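Local coordinates for protein L-Ribose isomerase (Acinetobacter, PDB 4Q0S) that probably interconverts L-ribose and its ketose L-ribulose, using a metal site inside a cupin barrel that also takes up ribitol, at residues V135-T140 / G154-S159; T140-S145 / H194-H199. All blocks are in the same frame, centred on the assembly; numbering follows the deposited sequence.

Interaction 1: residues V135-T140 / G154-S159; sequences VFYSPT and GMPVGS. With RB0 (D-ribitol), chain D.
Tyr137 reaches across to the 154-159 loop with its phenol end. Its OH donates a 2.7 Å hydrogen bond to Pro156 O, which lies at the ring edge, in plane with the ring. Seen from the acceptor, the hydroxyl stands above the carbonyl plane, 48° out of it. A chi1 of 67°, which puts CG between the backbone N and the carbonyl carbon, sends the ring out from strand 132-137 to this carbonyl. The Met155 side chain crosses that of Tyr137 obliquely; bends at chi2 and chi3 bring Met155 CE 3.7 Å from Tyr137 CE2, while Met155 SD is 3.7 Å from O5 of ribitol. Pro139 CB packs on Pro156 O at 4.0 Å, and a water joins Pro139 O to Met155 N. Pro156 CG and CD touch the same ligand, with Pro156 CD 3.5 Å from its C5. This is a second ribitol, hydrogen-bonded to Val192 O and separate from the one that touches the cobalt ligand His199. Val157 O accepts a hydrogen bond from Ser180 OG, and Met155 packs on Phe191 and Met193, so the loop lies against strands 180-185 and 191-193 of the cupin barrel.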
ATOM      1  N   VAL A 135     -14.399  17.528   8.566  1.00 24.54           N
ATOM      2  CA  VAL A 135     -15.190  18.328   7.645  1.00 24.15           C
ATOM      3  C   VAL A 135     -16.177  19.208   8.396  1.00 25.82           C
ATOM      4  O   VAL A 135     -16.847  18.768   9.329  1.00 26.39           O
ATOM      5  CB  VAL A 135     -15.977  17.420   6.662  1.00 23.12           C
ATOM      6  CG1 VAL A 135     -16.612  18.261   5.560  1.00 22.54           C
ATOM      7  CG2 VAL A 135     -15.047  16.373   6.061  1.00 22.38           C
ATOM      8  N   PHE A 136     -16.242  20.466   7.982  1.00 26.50           N
ATOM      9  CA  PHE A 136     -17.149  21.433   8.572  1.00 27.26           C
ATOM     10  C   PHE A 136     -18.027  21.830   7.399  1.00 27.42           C
ATOM     11  O   PHE A 136     -17.522  22.102   6.307  1.00 26.88           O
ATOM     12  CB  PHE A 136     -16.354  22.636   9.095  1.00 27.62           C
ATOM     13  CG  PHE A 136     -15.189  22.253   9.970  1.00 26.73           C
ATOM     14  CD1 PHE A 136     -15.385  21.884  11.302  1.00 25.84           C
ATOM     15  CD2 PHE A 136     -13.900  22.208   9.447  1.00 24.67           C
ATOM     16  CE1 PHE A 136     -14.312  21.472  12.099  1.00 26.97           C
ATOM     17  CE2 PHE A 136     -12.823  21.799  10.233  1.00 25.97           C
ATOM     18  CZ  PHE A 136     -13.029  21.430  11.563  1.00 26.52           C
ATOM     19  N   TYR A 137     -19.341  21.838   7.599  1.00 27.29           N
ATOM     20  CA  TYR A 137     -20.224  22.192   6.505  1.00 27.40           C
ATOM     21  C   TYR A 137     -21.605  22.662   6.940  1.00 27.92           C
ATOM     22  O   TYR A 137     -22.002  22.509   8.094  1.00 26.30           O
ATOM     23  CB  TYR A 137     -20.392  20.999   5.563  1.00 26.71           C
ATOM     24  CG  TYR A 137     -21.131  19.836   6.190  1.00 26.82           C
ATOM     25  CD1 TYR A 137     -20.501  18.999   7.105  1.00 25.74           C
ATOM     26  CD2 TYR A 137     -22.467  19.578   5.870  1.00 26.36           C
ATOM     27  CE1 TYR A 137     -21.173  17.927   7.686  1.00 27.09           C
ATOM     28  CE2 TYR A 137     -23.153  18.512   6.450  1.00 25.98           C
ATOM     29  CZ  TYR A 137     -22.499  17.689   7.354  1.00 25.90           C
ATOM     30  OH  TYR A 137     -23.152  16.617   7.915  1.00 25.40           O
ATOM     31  N   SER A 138     -22.326  23.234   5.980  1.00 29.91           N
ATOM     32  CA  SER A 138     -23.683  23.717   6.198  1.00 29.48           C
ATOM     33  C   SER A 138     -24.603  22.648   5.622  1.00 27.97           C
ATOM     34  O   SER A 138     -24.528  22.331   4.438  1.00 27.45           O
ATOM     35  CB  SER A 138     -23.910  25.038   5.464  1.00 29.22           C
ATOM     36  OG  SER A 138     -25.252  25.475   5.628  1.00 34.27           O
ATOM     37  N   PRO A 139     -25.477  22.076   6.461  1.00 28.28           N
ATOM     38  CA  PRO A 139     -26.416  21.034   6.037  1.00 28.45           C
ATOM     39  C   PRO A 139     -27.489  21.520   5.056  1.00 30.14           C
ATOM     40  O   PRO A 139     -28.176  20.709   4.427  1.00 28.57           O
ATOM     41  CB  PRO A 139     -26.991  20.537   7.359  1.00 27.48           C
ATOM     42  CG  PRO A 139     -26.983  21.766   8.196  1.00 31.42           C
ATOM     43  CD  PRO A 139     -25.640  22.379   7.893  1.00 28.27           C
ATOM     44  N   THR A 140     -27.637  22.836   4.926  1.00 30.30           N
ATOM     45  CA  THR A 140     -28.607  23.385   3.981  1.00 34.11           C
ATOM     46  C   THR A 140     -27.859  24.029   2.828  1.00 36.55           C
ATOM     47  O   THR A 140     -26.805  24.635   3.018  1.00 35.45           O
ATOM     48  CB  THR A 140     -29.540  24.450   4.621  1.00 33.28           C
ATOM     49  OG1 THR A 140     -28.763  25.398   5.355  1.00 32.72           O
ATOM     50  CG2 THR A 140     -30.543  23.798   5.536  1.00 34.44           C
ATOM     51  N   GLY A 154     -30.341  15.303  -0.067  1.00 31.87           N
ATOM     52  CA  GLY A 154     -29.933  16.405   0.784  1.00 31.86           C
ATOM     53  C   GLY A 154     -28.675  16.011   1.537  1.00 31.56           C
ATOM     54  O   GLY A 154     -28.063  14.991   1.219  1.00 32.17           O
ATOM     55  N   MET A 155     -28.285  16.807   2.528  1.00 30.83           N
ATOM     56  CA  MET A 155     -27.096  16.517   3.323  1.00 28.97           C
ATOM     57  C   MET A 155     -27.478  16.148   4.747  1.00 28.58           C
ATOM     58  O   MET A 155     -28.417  16.712   5.316  1.00 27.92           O
ATOM     59  CB  MET A 155     -26.161  17.736   3.371  1.00 27.69           C
ATOM     60  CG  MET A 155     -25.421  18.036   2.079  1.00 28.65           C
ATOM     61  SD  MET A 155     -24.164  16.790   1.688  1.00 30.36           S
ATOM     62  CE  MET A 155     -23.095  16.951   3.095  1.00 22.68           C
ATOM     63  N   PRO A 156     -26.756  15.191   5.346  1.00 28.69           N
ATOM     64  CA  PRO A 156     -27.042  14.774   6.725  1.00 28.36           C
ATOM     65  C   PRO A 156     -26.676  15.899   7.691  1.00 29.18           C
ATOM     66  O   PRO A 156     -25.766  16.687   7.426  1.00 28.32           O
ATOM     67  CB  PRO A 156     -26.158  13.538   6.905  1.00 29.16           C
ATOM     68  CG  PRO A 156     -24.991  13.825   5.985  1.00 28.58           C
ATOM     69  CD  PRO A 156     -25.679  14.375   4.758  1.00 25.35           C
ATOM     70  N   VAL A 157     -27.394  15.979   8.805  1.00 29.46           N
ATOM     71  CA  VAL A 157     -27.150  17.015   9.802  1.00 30.22           C
ATOM     72  C   VAL A 157     -25.775  16.912  10.460  1.00 30.20           C
ATOM     73  O   VAL A 157     -25.172  17.923  10.821  1.00 29.63           O
ATOM     74  CB  VAL A 157     -28.253  16.990  10.878  1.00 30.79           C
ATOM     75  CG1 VAL A 157     -27.892  17.893  12.035  1.00 33.26           C
ATOM     76  CG2 VAL A 157     -29.559  17.445  10.257  1.00 31.53           C
ATOM     77  N   GLY A 158     -25.271  15.694  10.610  1.00 31.10           N
ATOM     78  CA  GLY A 158     -23.961  15.535  11.214  1.00 30.94           C
ATOM     79  C   GLY A 158     -23.954  15.840  12.697  1.00 30.49           C
ATOM     80  O   GLY A 158     -24.984  15.767  13.357  1.00 31.22           O
ATOM     81  N   SER A 159     -22.789  16.192  13.223  1.00 29.23           N
ATOM     82  CA  SER A 159     -22.650  16.497  14.639  1.00 29.16           C
ATOM     83  C   SER A 159     -22.129  17.911  14.863  1.00 28.31           C
ATOM     84  O   SER A 159     -21.683  18.583  13.932  1.00 26.78           O
ATOM     85  CB  SER A 159     -21.670  15.518  15.290  1.00 28.80           C
ATOM     86  OG  SER A 159     -21.987  14.178  14.969  1.00 30.44           O
TER
HETATM   87  C1  RB0 D 503     -23.536   8.011   3.547  1.00 30.64           C
HETATM   88  O1  RB0 D 503     -23.178   6.646   3.442  1.00 31.45           O
HETATM   89  C2  RB0 D 503     -22.319   8.808   3.979  1.00 30.01           C
HETATM   90  O2  RB0 D 503     -21.806   8.251   5.180  1.00 32.87           O
HETATM   91  C3  RB0 D 503     -22.689  10.274   4.212  1.00 30.40           C
HETATM   92  O3  RB0 D 503     -23.659  10.376   5.243  1.00 29.39           O
HETATM   93  C4  RB0 D 503     -23.205  10.973   2.952  1.00 29.79           C
HETATM   94  O4  RB0 D 503     -22.357  10.673   1.854  1.00 29.87           O
HETATM   95  C5  RB0 D 503     -23.238  12.478   3.192  1.00 27.79           C
HETATM   96  O5  RB0 D 503     -23.626  13.153   2.011  1.00 30.40           O
HETATM   97  O   HOH W   1     -29.566  19.279   2.920  1.00 37.07           O

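Interaction 2: residues T140-S145 / H194-H199; sequences TPSAES and HRKHLH. With CO (cobalt (II) ion), chain B.
The His197 imidazole carries Pro141 over one face: Pro141 CB sits 4.0 Å from the ring centroid, 26° off the normal, a CH-pi contact. The two side chains lie side by side and point the same way. A hydrogen bond from His197 ND1 to Ser138 O helps fix the ring's rotation. The His199 ring has the carbonyl carbon of His197 at its edge, in plane; His199 ND1 donates to His197 O (2.8 Å, 165°), leaving NE2 to bind cobalt at 2.3 Å with His117, His119 and Glu124. The His197 backbone carbonyl thus acts as a second-shell acceptor that helps fix the rotation of the His199 ring. Lys196 O, in a type II turn from His194 to His197, accepts the Ser142 N-H at 2.7 Å; Ser142 OG, set between its backbone N and carbonyl carbon (chi1 65°), adds a weak bond. Lys196 crosses the poorly ordered Glu144 at about a right angle; Glu144 OE1 and Lys196 NZ, 4.4 Å apart and beyond a salt bridge, share a water, and NZ also bonds Gly120 O of the same chain and Gly87 O of the second subunit. The 140-145 loop after strand 132-137 therefore lies against the turn connecting strands 191-193 and 199-202, with Ser142 and Leu198 touching His118 of strand 113-118.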
ATOM      1  N   THR A 140     -27.637  22.836   4.926  1.00 30.30           N
ATOM      2  CA  THR A 140     -28.607  23.385   3.981  1.00 34.11           C
ATOM      3  C   THR A 140     -27.859  24.029   2.828  1.00 36.55           C
ATOM      4  O   THR A 140     -26.805  24.635   3.018  1.00 35.45           O
ATOM      5  CB  THR A 140     -29.540  24.450   4.621  1.00 33.28           C
ATOM      6  OG1 THR A 140     -28.763  25.398   5.355  1.00 32.72           O
ATOM      7  CG2 THR A 140     -30.543  23.798   5.536  1.00 34.44           C
ATOM      8  N   PRO A 141     -28.391  23.896   1.606  1.00 39.90           N
ATOM      9  CA  PRO A 141     -27.724  24.492   0.450  1.00 43.06           C
ATOM     10  C   PRO A 141     -27.930  25.996   0.437  1.00 45.56           C
ATOM     11  O   PRO A 141     -28.752  26.521   1.187  1.00 44.20           O
ATOM     12  CB  PRO A 141     -28.412  23.810  -0.727  1.00 42.79           C
ATOM     13  CG  PRO A 141     -29.808  23.642  -0.221  1.00 41.35           C
ATOM     14  CD  PRO A 141     -29.586  23.140   1.192  1.00 40.04           C
ATOM     15  N   SER A 142     -27.170  26.684  -0.404  1.00 48.93           N
ATOM     16  CA  SER A 142     -27.305  28.124  -0.532  1.00 55.14           C
ATOM     17  C   SER A 142     -28.435  28.338  -1.535  1.00 58.42           C
ATOM     18  O   SER A 142     -28.427  27.750  -2.619  1.00 59.57           O
ATOM     19  CB  SER A 142     -26.015  28.732  -1.073  1.00 55.53           C
ATOM     20  OG  SER A 142     -25.773  28.275  -2.391  1.00 59.34           O
ATOM     21  N   ALA A 143     -29.411  29.164  -1.174  1.00 61.35           N
ATOM     22  CA  ALA A 143     -30.537  29.429  -2.060  1.00 63.94           C
ATOM     23  C   ALA A 143     -30.112  30.272  -3.257  1.00 66.20           C
ATOM     24  O   ALA A 143     -29.502  31.330  -3.097  1.00 66.42           O
ATOM     25  CB  ALA A 143     -31.648  30.134  -1.295  1.00 64.09           C
ATOM     26  N   GLU A 144     -30.431  29.795  -4.456  1.00 68.95           N
ATOM     27  CA  GLU A 144     -30.091  30.518  -5.677  1.00 71.46           C
ATOM     28  C   GLU A 144     -31.326  31.266  -6.176  1.00 71.74           C
ATOM     29  O   GLU A 144     -32.251  30.669  -6.728  1.00 72.01           O
ATOM     30  CB  GLU A 144     -29.590  29.549  -6.751  1.00 72.74           C
ATOM     31  CG  GLU A 144     -28.998  30.243  -7.967  1.00 75.58           C
ATOM     32  CD  GLU A 144     -28.353  29.275  -8.939  1.00 76.92           C
ATOM     33  OE1 GLU A 144     -29.074  28.432  -9.513  1.00 77.19           O
ATOM     34  OE2 GLU A 144     -27.119  29.356  -9.123  1.00 77.84           O
ATOM     35  N   SER A 145     -31.326  32.578  -5.970  1.00 71.93           N
ATOM     36  CA  SER A 145     -32.437  33.441  -6.360  1.00 72.17           C
ATOM     37  C   SER A 145     -33.003  33.226  -7.762  1.00 71.81           C
ATOM     38  O   SER A 145     -32.265  33.190  -8.749  1.00 72.36           O
ATOM     39  CB  SER A 145     -32.024  34.907  -6.216  1.00 72.50           C
ATOM     40  OG  SER A 145     -33.092  35.774  -6.558  1.00 73.47           O
ATOM     41  N   HIS A 194     -22.837  17.643  -1.508  1.00 27.34           N
ATOM     42  CA  HIS A 194     -23.615  18.152  -2.632  1.00 26.14           C
ATOM     43  C   HIS A 194     -23.236  19.573  -2.998  1.00 26.51           C
ATOM     44  O   HIS A 194     -22.784  20.356  -2.154  1.00 25.20           O
ATOM     45  CB  HIS A 194     -25.118  18.111  -2.326  1.00 26.56           C
ATOM     46  CG  HIS A 194     -25.700  16.733  -2.326  1.00 27.28           C
ATOM     47  ND1 HIS A 194     -25.595  15.880  -3.404  1.00 27.47           N
ATOM     48  CD2 HIS A 194     -26.416  16.069  -1.389  1.00 28.54           C
ATOM     49  CE1 HIS A 194     -26.222  14.748  -3.130  1.00 26.32           C
ATOM     50  NE2 HIS A 194     -26.728  14.837  -1.914  1.00 29.55           N
ATOM     51  N   ARG A 195     -23.421  19.896  -4.272  1.00 26.38           N
ATOM     52  CA  ARG A 195     -23.145  21.229  -4.763  1.00 26.68           C
ATOM     53  C   ARG A 195     -24.037  22.198  -3.984  1.00 27.31           C
ATOM     54  O   ARG A 195     -25.066  21.802  -3.442  1.00 25.42           O
ATOM     55  CB  ARG A 195     -23.471  21.307  -6.255  1.00 27.54           C
ATOM     56  CG  ARG A 195     -24.895  20.879  -6.589  1.00 28.93           C
ATOM     57  CD  ARG A 195     -25.215  21.106  -8.054  1.00 30.95           C
ATOM     58  NE  ARG A 195     -24.586  20.121  -8.928  1.00 31.26           N
ATOM     59  CZ  ARG A 195     -25.031  18.881  -9.099  1.00 28.68           C
ATOM     60  NH1 ARG A 195     -26.114  18.470  -8.455  1.00 29.06           N
ATOM     61  NH2 ARG A 195     -24.399  18.056  -9.923  1.00 30.89           N
ATOM     62  N   LYS A 196     -23.616  23.460  -3.936  1.00 28.78           N
ATOM     63  CA  LYS A 196     -24.321  24.543  -3.256  1.00 31.37           C
ATOM     64  C   LYS A 196     -24.254  24.480  -1.736  1.00 31.45           C
ATOM     65  O   LYS A 196     -24.923  25.246  -1.045  1.00 31.60           O
ATOM     66  CB  LYS A 196     -25.777  24.624  -3.735  1.00 32.28           C
ATOM     67  CG  LYS A 196     -25.898  25.072  -5.197  1.00 31.91           C
ATOM     68  CD  LYS A 196     -27.348  25.164  -5.644  1.00 33.83           C
ATOM     69  CE  LYS A 196     -27.466  25.810  -7.021  1.00 33.36           C
ATOM     70  NZ  LYS A 196     -26.751  25.022  -8.054  1.00 34.76           N
ATOM     71  N   HIS A 197     -23.422  23.584  -1.217  1.00 29.97           N
ATOM     72  CA  HIS A 197     -23.252  23.458   0.225  1.00 28.89           C
ATOM     73  C   HIS A 197     -21.910  24.001   0.663  1.00 29.05           C
ATOM     74  O   HIS A 197     -20.879  23.648   0.094  1.00 30.58           O
ATOM     75  CB  HIS A 197     -23.355  21.995   0.652  1.00 29.30           C
ATOM     76  CG  HIS A 197     -24.759  21.502   0.747  1.00 29.15           C
ATOM     77  ND1 HIS A 197     -25.500  21.596   1.906  1.00 29.25           N
ATOM     78  CD2 HIS A 197     -25.581  20.968  -0.185  1.00 28.38           C
ATOM     79  CE1 HIS A 197     -26.720  21.143   1.681  1.00 31.12           C
ATOM     80  NE2 HIS A 197     -26.795  20.756   0.420  1.00 30.06           N
ATOM     81  N   LEU A 198     -21.928  24.863   1.673  1.00 29.10           N
ATOM     82  CA  LEU A 198     -20.697  25.419   2.214  1.00 29.27           C
ATOM     83  C   LEU A 198     -19.923  24.296   2.887  1.00 28.67           C
ATOM     84  O   LEU A 198     -20.494  23.480   3.612  1.00 29.73           O
ATOM     85  CB  LEU A 198     -20.995  26.495   3.254  1.00 29.23           C
ATOM     86  CG  LEU A 198     -21.515  27.849   2.775  1.00 29.79           C
ATOM     87  CD1 LEU A 198     -22.054  28.622   3.973  1.00 27.88           C
ATOM     88  CD2 LEU A 198     -20.391  28.619   2.086  1.00 27.73           C
ATOM     89  N   HIS A 199     -18.621  24.246   2.645  1.00 28.36           N
ATOM     90  CA  HIS A 199     -17.803  23.222   3.267  1.00 25.57           C
ATOM     91  C   HIS A 199     -16.350  23.641   3.388  1.00 24.12           C
ATOM     92  O   HIS A 199     -15.874  24.530   2.680  1.00 22.84           O
ATOM     93  CB  HIS A 199     -17.911  21.893   2.506  1.00 24.20           C
ATOM     94  CG  HIS A 199     -17.514  21.978   1.065  1.00 25.45           C
ATOM     95  ND1 HIS A 199     -18.308  22.567   0.105  1.00 23.94           N
ATOM     96  CD2 HIS A 199     -16.394  21.565   0.425  1.00 24.35           C
ATOM     97  CE1 HIS A 199     -17.693  22.517  -1.064  1.00 25.63           C
ATOM     98  NE2 HIS A 199     -16.529  21.914  -0.898  1.00 25.44           N
TER
HETATM   99 CO    CO B 501     -15.055  22.100  -2.674  1.00 34.28          CO
HETATM  100  O   HOH W   2     -24.594  26.018   2.439  1.00 30.41           O
HETATM  101  O   HOH W   3     -27.701  26.036 -10.285  1.00 35.14           O

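From the N terminus, the later part of strand 132-137 and the residues after it form 135-140, and Thr140 is shared as the chain continues into 140-145. Interaction 1 closes first, a short loop without helix or strand that brings 154-159 back beside the strand end. The chain then runs through strands 180-185 and 191-193 before 194-199 meets 140-145, closing the longer loop of interaction 2. The segments alternate, so the two loops cross. They also touch directly: Ser138, just after 132-137, pairs with Leu198, just before 199-202. Together they join the excursion after strand 132-137 both to a ribitol site and to the turn leading to the cobalt ligand.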